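Local atomic coordinates of alkaline phosphatase (Thermus thermophilus, PDB entry 7KWD), a protein that probably hydrolyses phosphate monoesters as a homodimeric alkaline phosphatase that carries zinc and magnesium ions. Residues V251-A254 / L255-A259; T301-V304 / D305-D309; R330-L333 / E334-Q337. All blocks are in the same frame, centred on the assembly; numbering follows the deposited sequence.

Contact 1: V251-A254 / L255-A259; sequences VQAA and LPRLA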
ATOM      1  N   VAL A 251      -7.194  -8.783 -26.075  1.00 21.36           N
ATOM      2  CA  VAL A 251      -7.782  -7.457 -26.303  1.00 25.39           C
ATOM      3  C   VAL A 251      -7.736  -7.071 -27.789  1.00 26.27           C
ATOM      4  O   VAL A 251      -8.701  -6.507 -28.328  1.00 23.99           O
ATOM      5  CB  VAL A 251      -7.085  -6.410 -25.417  1.00 22.94           C
ATOM      6  CG1 VAL A 251      -7.589  -5.041 -25.750  1.00 27.81           C
ATOM      7  CG2 VAL A 251      -7.348  -6.706 -23.919  1.00 26.98           C
ATOM      8  N   GLN A 252      -6.613  -7.345 -28.475  1.00 28.89           N
ATOM      9  CA  GLN A 252      -6.521  -6.980 -29.896  1.00 26.55           C
ATOM     10  C   GLN A 252      -7.660  -7.595 -30.703  1.00 29.50           C
ATOM     11  O   GLN A 252      -8.144  -6.976 -31.660  1.00 32.73           O
ATOM     12  CB  GLN A 252      -5.181  -7.423 -30.487  1.00 27.43           C
ATOM     13  CG  GLN A 252      -4.003  -6.691 -29.915  1.00 30.54           C
ATOM     14  CD  GLN A 252      -2.664  -7.177 -30.464  1.00 39.78           C
ATOM     15  OE1 GLN A 252      -2.243  -8.329 -30.230  1.00 29.09           O
ATOM     16  NE2 GLN A 252      -1.946  -6.273 -31.141  1.00 33.65           N
ATOM     17  N   ALA A 253      -8.119  -8.788 -30.312  1.00 25.39           N
ATOM     18  CA  ALA A 253      -9.236  -9.410 -31.013  1.00 26.64           C
ATOM     19  C   ALA A 253     -10.567  -8.801 -30.606  1.00 28.76           C
ATOM     20  O   ALA A 253     -11.478  -8.683 -31.432  1.00 26.74           O
ATOM     21  CB  ALA A 253      -9.250 -10.924 -30.752  1.00 23.48           C
ATOM     22  N   ALA A 254     -10.715  -8.419 -29.339  1.00 25.19           N
ATOM     23  CA  ALA A 254     -12.021  -7.975 -28.873  1.00 25.15           C
ATOM     24  C   ALA A 254     -12.308  -6.537 -29.274  1.00 27.66           C
ATOM     25  O   ALA A 254     -13.436  -6.202 -29.648  1.00 26.84           O
ATOM     26  CB  ALA A 254     -12.109  -8.110 -27.354  1.00 22.89           C
ATOM     27  N   LEU A 255     -11.315  -5.678 -29.171  1.00 24.48           N
ATOM     28  CA  LEU A 255     -11.565  -4.247 -29.277  1.00 24.52           C
ATOM     29  C   LEU A 255     -12.146  -3.872 -30.625  1.00 27.96           C
ATOM     30  O   LEU A 255     -13.196  -3.214 -30.661  1.00 24.69           O
ATOM     31  CB  LEU A 255     -10.257  -3.514 -28.988  1.00 30.01           C
ATOM     32  CG  LEU A 255     -10.262  -2.058 -28.568  1.00 37.05           C
ATOM     33  CD1 LEU A 255     -11.206  -1.760 -27.438  1.00 29.22           C
ATOM     34  CD2 LEU A 255      -8.796  -1.738 -28.175  1.00 41.14           C
ATOM     35  N   PRO A 256     -11.555  -4.258 -31.751  1.00 28.91           N
ATOM     36  CA  PRO A 256     -12.167  -3.902 -33.038  1.00 26.56           C
ATOM     37  C   PRO A 256     -13.569  -4.448 -33.228  1.00 30.39           C
ATOM     38  O   PRO A 256     -14.374  -3.784 -33.890  1.00 27.61           O
ATOM     39  CB  PRO A 256     -11.193  -4.477 -34.077  1.00 31.09           C
ATOM     40  CG  PRO A 256     -10.288  -5.430 -33.327  1.00 32.75           C
ATOM     41  CD  PRO A 256     -10.306  -5.036 -31.877  1.00 28.60           C
ATOM     42  N   ARG A 257     -13.903  -5.622 -32.668  1.00 28.82           N
ATOM     43  CA  ARG A 257     -15.260  -6.143 -32.814  1.00 27.17           C
ATOM     44  C   ARG A 257     -16.253  -5.298 -32.036  1.00 29.54           C
ATOM     45  O   ARG A 257     -17.320  -4.947 -32.541  1.00 25.20           O
ATOM     46  CB  ARG A 257     -15.329  -7.584 -32.322  1.00 26.58           C
ATOM     47  CG  ARG A 257     -14.507  -8.532 -33.171  1.00 27.15           C
ATOM     48  CD  ARG A 257     -14.436  -9.936 -32.558  1.00 37.14           C
ATOM     49  NE  ARG A 257     -14.116 -10.953 -33.563  1.00 27.17           N
ATOM     50  CZ  ARG A 257     -12.888 -11.235 -33.986  1.00 32.07           C
ATOM     51  NH1 ARG A 257     -11.829 -10.593 -33.518  1.00 30.18           N
ATOM     52  NH2 ARG A 257     -12.715 -12.168 -34.905  1.00 31.36           N
ATOM     53  N   LEU A 258     -15.921  -4.959 -30.801  1.00 25.09           N
ATOM     54  CA  LEU A 258     -16.831  -4.138 -30.012  1.00 23.06           C
ATOM     55  C   LEU A 258     -16.958  -2.757 -30.626  1.00 27.72           C
ATOM     56  O   LEU A 258     -18.058  -2.200 -30.691  1.00 22.89           O
ATOM     57  CB  LEU A 258     -16.336  -4.075 -28.564  1.00 28.73           C
ATOM     58  CG  LEU A 258     -16.190  -5.448 -27.906  1.00 27.76           C
ATOM     59  CD1 LEU A 258     -15.463  -5.392 -26.576  1.00 28.05           C
ATOM     60  CD2 LEU A 258     -17.600  -6.008 -27.722  1.00 22.92           C
ATOM     61  N   ALA A 259     -15.845  -2.213 -31.137  1.00 29.03           N
ATOM     62  CA  ALA A 259     -15.868  -0.857 -31.673  1.00 29.79           C
ATOM     63  C   ALA A 259     -16.711  -0.742 -32.931  1.00 30.04           C
ATOM     64  O   ALA A 259     -17.152   0.362 -33.257  1.00 29.26           O
ATOM     65  CB  ALA A 259     -14.439  -0.382 -31.974  1.00 30.78           C
TER
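With CG turned beside its own backbone N (chi1 -65°) and the chain running extended from CG to NE, R257 lies back along the helix toward A253, one turn earlier. NH1 ends 2.9 Å from A253 O, and the N-H points at the oxygen at 158°. The oxygen sits at the edge of the guanidinium, in its plane, whereas NH1 stands tilted from the plane of the carbonyl. CG and CD of R257 pass close to the same oxygen, and A253 CB lies 3.8 Å from NH1, so the methyl flanks the arginine tip. Independently, P256 has no N-H to give Q252 O; its CD lies 2.9 Å from Q252 O instead, and the helix kinks there. Regular bonds continue around the kink, from L255 N to V251 O and from L258 N to A254 O (3.0 Å). On the buried side, L255 takes the other first torsion, CG anti to the backbone N (chi1 -160°), and its CD2 meets V251 CG1 at 4.3 Å; L258 CD1 lies a similar 4.4 Å from A254 CB. The other guanidinium nitrogens are held from outside the helix: NE bonds A219 O, and NH2 bonds S217 O weakly. V251, A254, L255 and L258 thus form the apolar face of helix 247-259, packed on strands 135-140, 176-178 and 265-271, an arrangement characteristic of the helix-covered central sheet of the alkaline phosphatase fold.

Contact 2: T301-V304 / D305-D309; sequences TAFV and DRNPD
N307 folds back from the end of helix 283-306 onto F303, one turn earlier. Its CB lies 3.3 Å from F303 O and also approaches CE1 of the ring. CG comes next, 3.7 Å from F303 CZ, and the amide then spreads over the ring with the two planes only 14° apart, a stacked arrangement. At the tip, ND2 sits 3.4 Å above the ring plane, over its centre, while it donates to F303 O at 3.0 Å. F303 O lies in the amide plane, which lets ND2 donate to it while the amide stays nearly parallel to the ring. OD1 is farther off, 4.1 Å from F303 CZ. F303 makes the stack possible by holding CG anti to its backbone N (chi1 -175°), which swings the ring toward the end of the helix. R306, bent at chi3, brings its guanidinium across at about a right angle to the ring, NH2 3.6 Å from F303 CD2. The main chain closes with D305 N to T301 O, R306 N to A302 O and a tighter turn from N307 N to V304 O, where N307 leaves helical geometry. Along another side, a water donates to D305 OD2 at 2.6 Å and also bonds T301 OG1; D305 OD1 is hydrogen-bonded to Y443 OH and T301 OG1 binds L297 O. Where the helix ends, an amide N-H thus serves a carbonyl of the last turn; P308, which has no N-H, follows, and the bond and the ring face together probably limit rotation of the amide.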
ATOM      1  N   THR A 301      -5.135   2.948 -24.173  1.00 24.10           N
ATOM      2  CA  THR A 301      -5.041   4.405 -24.225  1.00 23.93           C
ATOM      3  C   THR A 301      -4.942   4.881 -25.673  1.00 24.80           C
ATOM      4  O   THR A 301      -5.576   5.867 -26.061  1.00 27.24           O
ATOM      5  CB  THR A 301      -3.864   4.919 -23.399  1.00 25.95           C
ATOM      6  OG1 THR A 301      -2.639   4.327 -23.833  1.00 23.96           O
ATOM      7  CG2 THR A 301      -4.091   4.629 -21.947  1.00 23.82           C
ATOM      8  N   ALA A 302      -4.213   4.153 -26.507  1.00 22.15           N
ATOM      9  CA  ALA A 302      -4.150   4.538 -27.915  1.00 27.59           C
ATOM     10  C   ALA A 302      -5.530   4.465 -28.551  1.00 28.24           C
ATOM     11  O   ALA A 302      -5.893   5.334 -29.345  1.00 34.47           O
ATOM     12  CB  ALA A 302      -3.143   3.663 -28.657  1.00 33.07           C
ATOM     13  N   PHE A 303      -6.333   3.460 -28.187  1.00 26.81           N
ATOM     14  CA  PHE A 303      -7.721   3.441 -28.648  1.00 27.89           C
ATOM     15  C   PHE A 303      -8.504   4.666 -28.152  1.00 27.13           C
ATOM     16  O   PHE A 303      -9.243   5.298 -28.917  1.00 28.62           O
ATOM     17  CB  PHE A 303      -8.425   2.160 -28.209  1.00 29.09           C
ATOM     18  CG  PHE A 303      -9.826   2.034 -28.763  1.00 27.63           C
ATOM     19  CD1 PHE A 303     -10.905   2.552 -28.067  1.00 26.83           C
ATOM     20  CD2 PHE A 303     -10.058   1.440 -29.990  1.00 30.07           C
ATOM     21  CE1 PHE A 303     -12.182   2.469 -28.573  1.00 30.08           C
ATOM     22  CE2 PHE A 303     -11.335   1.346 -30.501  1.00 31.15           C
ATOM     23  CZ  PHE A 303     -12.403   1.873 -29.793  1.00 30.64           C
ATOM     24  N   VAL A 304      -8.367   5.021 -26.875  1.00 23.39           N
ATOM     25  CA  VAL A 304      -9.126   6.171 -26.379  1.00 24.42           C
ATOM     26  C   VAL A 304      -8.674   7.450 -27.085  1.00 25.53           C
ATOM     27  O   VAL A 304      -9.490   8.313 -27.405  1.00 22.60           O
ATOM     28  CB  VAL A 304      -8.996   6.283 -24.850  1.00 25.49           C
ATOM     29  CG1 VAL A 304      -9.690   7.530 -24.333  1.00 27.43           C
ATOM     30  CG2 VAL A 304      -9.616   5.046 -24.184  1.00 28.37           C
ATOM     31  N   ASP A 305      -7.358   7.591 -27.321  1.00 24.80           N
ATOM     32  CA  ASP A 305      -6.827   8.737 -28.051  1.00 27.89           C
ATOM     33  C   ASP A 305      -7.513   8.881 -29.404  1.00 27.89           C
ATOM     34  O   ASP A 305      -7.895   9.976 -29.806  1.00 30.17           O
ATOM     35  CB  ASP A 305      -5.317   8.588 -28.258  1.00 26.70           C
ATOM     36  CG  ASP A 305      -4.521   8.635 -26.957  1.00 27.22           C
ATOM     37  OD1 ASP A 305      -5.041   9.094 -25.928  1.00 24.74           O
ATOM     38  OD2 ASP A 305      -3.367   8.183 -26.972  1.00 31.10           O
ATOM     39  N   ARG A 306      -7.691   7.772 -30.112  1.00 27.89           N
ATOM     40  CA  ARG A 306      -8.379   7.812 -31.395  1.00 28.63           C
ATOM     41  C   ARG A 306      -9.891   7.914 -31.260  1.00 31.80           C
ATOM     42  O   ARG A 306     -10.540   8.229 -32.255  1.00 29.41           O
ATOM     43  CB  ARG A 306      -8.012   6.579 -32.232  1.00 31.81           C
ATOM     44  CG  ARG A 306      -6.490   6.439 -32.476  1.00 35.39           C
ATOM     45  CD  ARG A 306      -6.131   5.241 -33.361  1.00 42.58           C
ATOM     46  NE  ARG A 306      -6.897   4.021 -33.063  1.00 54.16           N
ATOM     47  CZ  ARG A 306      -6.457   2.977 -32.343  1.00 52.25           C
ATOM     48  NH1 ARG A 306      -5.240   2.970 -31.813  1.00 54.63           N
ATOM     49  NH2 ARG A 306      -7.252   1.928 -32.147  1.00 51.31           N
ATOM     50  N   ASN A 307     -10.453   7.714 -30.059  1.00 32.99           N
ATOM     51  CA  ASN A 307     -11.906   7.607 -29.864  1.00 26.72           C
ATOM     52  C   ASN A 307     -12.341   8.383 -28.633  1.00 28.04           C
ATOM     53  O   ASN A 307     -12.607   7.814 -27.571  1.00 32.45           O
ATOM     54  CB  ASN A 307     -12.321   6.142 -29.727  1.00 27.23           C
ATOM     55  CG  ASN A 307     -12.207   5.393 -31.022  1.00 31.55           C
ATOM     56  OD1 ASN A 307     -13.136   5.375 -31.815  1.00 35.33           O
ATOM     57  ND2 ASN A 307     -11.068   4.777 -31.245  1.00 35.02           N
ATOM     58  N   PRO A 308     -12.432   9.706 -28.745  1.00 31.85           N
ATOM     59  CA  PRO A 308     -12.774  10.520 -27.570  1.00 29.18           C
ATOM     60  C   PRO A 308     -14.163  10.291 -27.023  1.00 28.34           C
ATOM     61  O   PRO A 308     -14.444  10.766 -25.910  1.00 27.99           O
ATOM     62  CB  PRO A 308     -12.611  11.956 -28.081  1.00 36.63           C
ATOM     63  CG  PRO A 308     -12.501  11.847 -29.570  1.00 33.78           C
ATOM     64  CD  PRO A 308     -11.957  10.526 -29.877  1.00 26.85           C
ATOM     65  N   ASP A 309     -15.047   9.571 -27.726  1.00 25.76           N
ATOM     66  CA  ASP A 309     -16.328   9.213 -27.115  1.00 26.59           C
ATOM     67  C   ASP A 309     -16.192   8.052 -26.110  1.00 27.35           C
ATOM     68  O   ASP A 309     -17.212   7.560 -25.613  1.00 25.71           O
ATOM     69  CB  ASP A 309     -17.360   8.874 -28.202  1.00 28.79           C
ATOM     70  CG  ASP A 309     -16.969   7.656 -29.034  1.00 33.19           C
ATOM     71  OD1 ASP A 309     -15.863   7.088 -28.821  1.00 34.67           O
ATOM     72  OD2 ASP A 309     -17.778   7.259 -29.889  1.00 34.95           O
TER
HETATM   73  O   HOH W   1      -1.847   6.586 -25.632  1.00 33.10           O

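Contact 3: R330-L333 / E334-Q337; sequences RSYL and ESSQ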
ATOM      1  N   ARG A 330      23.152  -2.202   4.750  1.00 34.32           N
ATOM      2  CA  ARG A 330      23.456  -1.045   5.578  1.00 30.79           C
ATOM      3  C   ARG A 330      22.726   0.181   5.030  1.00 30.43           C
ATOM      4  O   ARG A 330      22.865   0.527   3.860  1.00 29.68           O
ATOM      5  CB  ARG A 330      24.975  -0.804   5.608  1.00 38.67           C
ATOM      6  CG  ARG A 330      25.405   0.480   6.329  1.00 49.35           C
ATOM      7  CD  ARG A 330      26.925   0.770   6.238  1.00 58.17           C
ATOM      8  NE  ARG A 330      27.331   1.419   4.982  1.00 79.98           N
ATOM      9  CZ  ARG A 330      27.054   2.685   4.640  1.00 86.73           C
ATOM     10  NH1 ARG A 330      26.353   3.469   5.461  1.00 63.16           N
ATOM     11  NH2 ARG A 330      27.476   3.165   3.467  1.00 72.26           N
ATOM     12  N   SER A 331      21.960   0.844   5.888  1.00 33.35           N
ATOM     13  CA  SER A 331      21.171   2.024   5.494  1.00 34.24           C
ATOM     14  C   SER A 331      20.222   1.738   4.324  1.00 33.95           C
ATOM     15  O   SER A 331      19.825   2.654   3.609  1.00 32.77           O
ATOM     16  CB  SER A 331      22.086   3.202   5.143  1.00 36.30           C
ATOM     17  OG  SER A 331      22.930   3.528   6.221  1.00 36.36           O
ATOM     18  N   TYR A 332      19.819   0.469   4.158  1.00 27.17           N
ATOM     19  CA  TYR A 332      18.931   0.017   3.071  1.00 32.85           C
ATOM     20  C   TYR A 332      19.511   0.348   1.704  1.00 32.15           C
ATOM     21  O   TYR A 332      18.798   0.408   0.695  1.00 29.34           O
ATOM     22  CB  TYR A 332      17.511   0.585   3.205  1.00 30.50           C
ATOM     23  CG  TYR A 332      16.795   0.217   4.480  1.00 31.09           C
ATOM     24  CD1 TYR A 332      17.170  -0.886   5.234  1.00 30.63           C
ATOM     25  CD2 TYR A 332      15.724   0.981   4.925  1.00 30.93           C
ATOM     26  CE1 TYR A 332      16.485  -1.213   6.386  1.00 29.37           C
ATOM     27  CE2 TYR A 332      15.062   0.677   6.071  1.00 30.48           C
ATOM     28  CZ  TYR A 332      15.434  -0.431   6.802  1.00 32.98           C
ATOM     29  OH  TYR A 332      14.728  -0.715   7.958  1.00 31.90           O
ATOM     30  N   LEU A 333      20.832   0.473   1.638  1.00 31.84           N
ATOM     31  CA  LEU A 333      21.446   0.881   0.387  1.00 30.93           C
ATOM     32  C   LEU A 333      21.458  -0.204  -0.653  1.00 25.75           C
ATOM     33  O   LEU A 333      21.680   0.110  -1.829  1.00 31.74           O
ATOM     34  CB  LEU A 333      22.872   1.356   0.617  1.00 31.31           C
ATOM     35  CG  LEU A 333      22.943   2.768   1.192  1.00 36.26           C
ATOM     36  CD1 LEU A 333      24.363   3.122   1.592  1.00 39.93           C
ATOM     37  CD2 LEU A 333      22.426   3.798   0.183  1.00 32.09           C
ATOM     38  N   GLU A 334      21.197  -1.454  -0.280  1.00 27.50           N
ATOM     39  CA  GLU A 334      21.195  -2.525  -1.270  1.00 29.99           C
ATOM     40  C   GLU A 334      19.784  -2.936  -1.692  1.00 27.81           C
ATOM     41  O   GLU A 334      19.617  -3.978  -2.321  1.00 29.29           O
ATOM     42  CB  GLU A 334      21.967  -3.749  -0.748  1.00 36.53           C
ATOM     43  CG  GLU A 334      23.478  -3.503  -0.442  1.00 35.95           C
ATOM     44  CD  GLU A 334      24.306  -3.109  -1.664  1.00 33.65           C
ATOM     45  OE1 GLU A 334      23.961  -3.534  -2.795  1.00 40.37           O
ATOM     46  OE2 GLU A 334      25.289  -2.354  -1.489  1.00 44.14           O
ATOM     47  N   SER A 335      18.776  -2.113  -1.413  1.00 30.76           N
ATOM     48  CA  SER A 335      17.401  -2.589  -1.583  1.00 23.72           C
ATOM     49  C   SER A 335      17.035  -2.849  -3.037  1.00 28.73           C
ATOM     50  O   SER A 335      16.137  -3.664  -3.306  1.00 24.80           O
ATOM     51  CB  SER A 335      16.427  -1.574  -0.980  1.00 25.06           C
ATOM     52  OG  SER A 335      16.662  -1.409   0.420  1.00 25.59           O
ATOM     53  N   SER A 336      17.699  -2.182  -3.990  1.00 21.59           N
ATOM     54  CA  SER A 336      17.345  -2.409  -5.390  1.00 23.16           C
ATOM     55  C   SER A 336      17.822  -3.751  -5.945  1.00 29.38           C
ATOM     56  O   SER A 336      17.389  -4.133  -7.040  1.00 25.21           O
ATOM     57  CB  SER A 336      17.895  -1.293  -6.278  1.00 29.24           C
ATOM     58  OG  SER A 336      17.365  -0.038  -5.883  1.00 34.61           O
ATOM     59  N   GLN A 337      18.671  -4.486  -5.224  1.00 32.87           N
ATOM     60  CA  GLN A 337      19.121  -5.788  -5.721  1.00 28.85           C
ATOM     61  C   GLN A 337      17.949  -6.722  -5.965  1.00 29.66           C
ATOM     62  O   GLN A 337      17.950  -7.499  -6.926  1.00 26.69           O
ATOM     63  CB  GLN A 337      20.093  -6.422  -4.728  1.00 36.69           C
ATOM     64  CG  GLN A 337      21.447  -5.739  -4.639  1.00 36.07           C
ATOM     65  CD  GLN A 337      22.110  -5.654  -5.992  1.00 37.48           C
ATOM     66  OE1 GLN A 337      22.409  -6.672  -6.610  1.00 35.59           O
ATOM     67  NE2 GLN A 337      22.302  -4.438  -6.474  1.00 38.01           N
TER
HETATM   68  O   HOH W   2      19.987  -0.303  -3.961  1.00 24.72           O
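Y332 O is gripped twice by S335, and this is the close-packed part of the contact. S335 OG donates to it at 2.8 Å and S335 N at 3.3 Å, both from the same face of the carbonyl plane. The backbone donor stands well above that plane, the hydroxyl less so. The hydroxyl is put there by chi1 -61°, beside its own backbone N, and it also rests 3.5 Å from Y332 CB. The backbone bond closes a type I turn from Y332 to S335, and the hydroxyl adds a second hold on the same oxygen; another turn of this type follows from E334 to Q337. The looser side is bridged by solvent: one water donates to L333 O at 2.8 Å and accepts from S336 N at 3.0 Å. E334, bent at chi2, lies along the L333 carbonyl, its CD 4.2 Å from L333 O, and packs on K420 and P421. The hydroxyl of S90 of the second subunit donates to Y332 O, and the Y332 ring packs edge-to-face on H433 of that subunit, a zinc ligand there. The loop runs between strand 310-325 and helix 337-340, with S336 and Q337 against R63 of helix 51-65.

Contacts 1, 2 and 3 come in that order along the chain, without overlap. Contacts 1 and 2 are neighbours in space, their centres 13 Å apart: helices 247-259 and 283-306 lie side by side, and F303 of contact 2 packs on L255 and A259 of contact 1, with A259 CB 3.7 Å from F303 CZ. Between them in sequence come strand 265-271 and helix 273-280, which carry magnesium and zinc ligands. Contact 3 is remote, with centres 44 Å from contact 1 and 41 Å from contact 2, in the loop after strand 310-325. The first two therefore belong to the helical layer within one subunit, the third to the dimer interface.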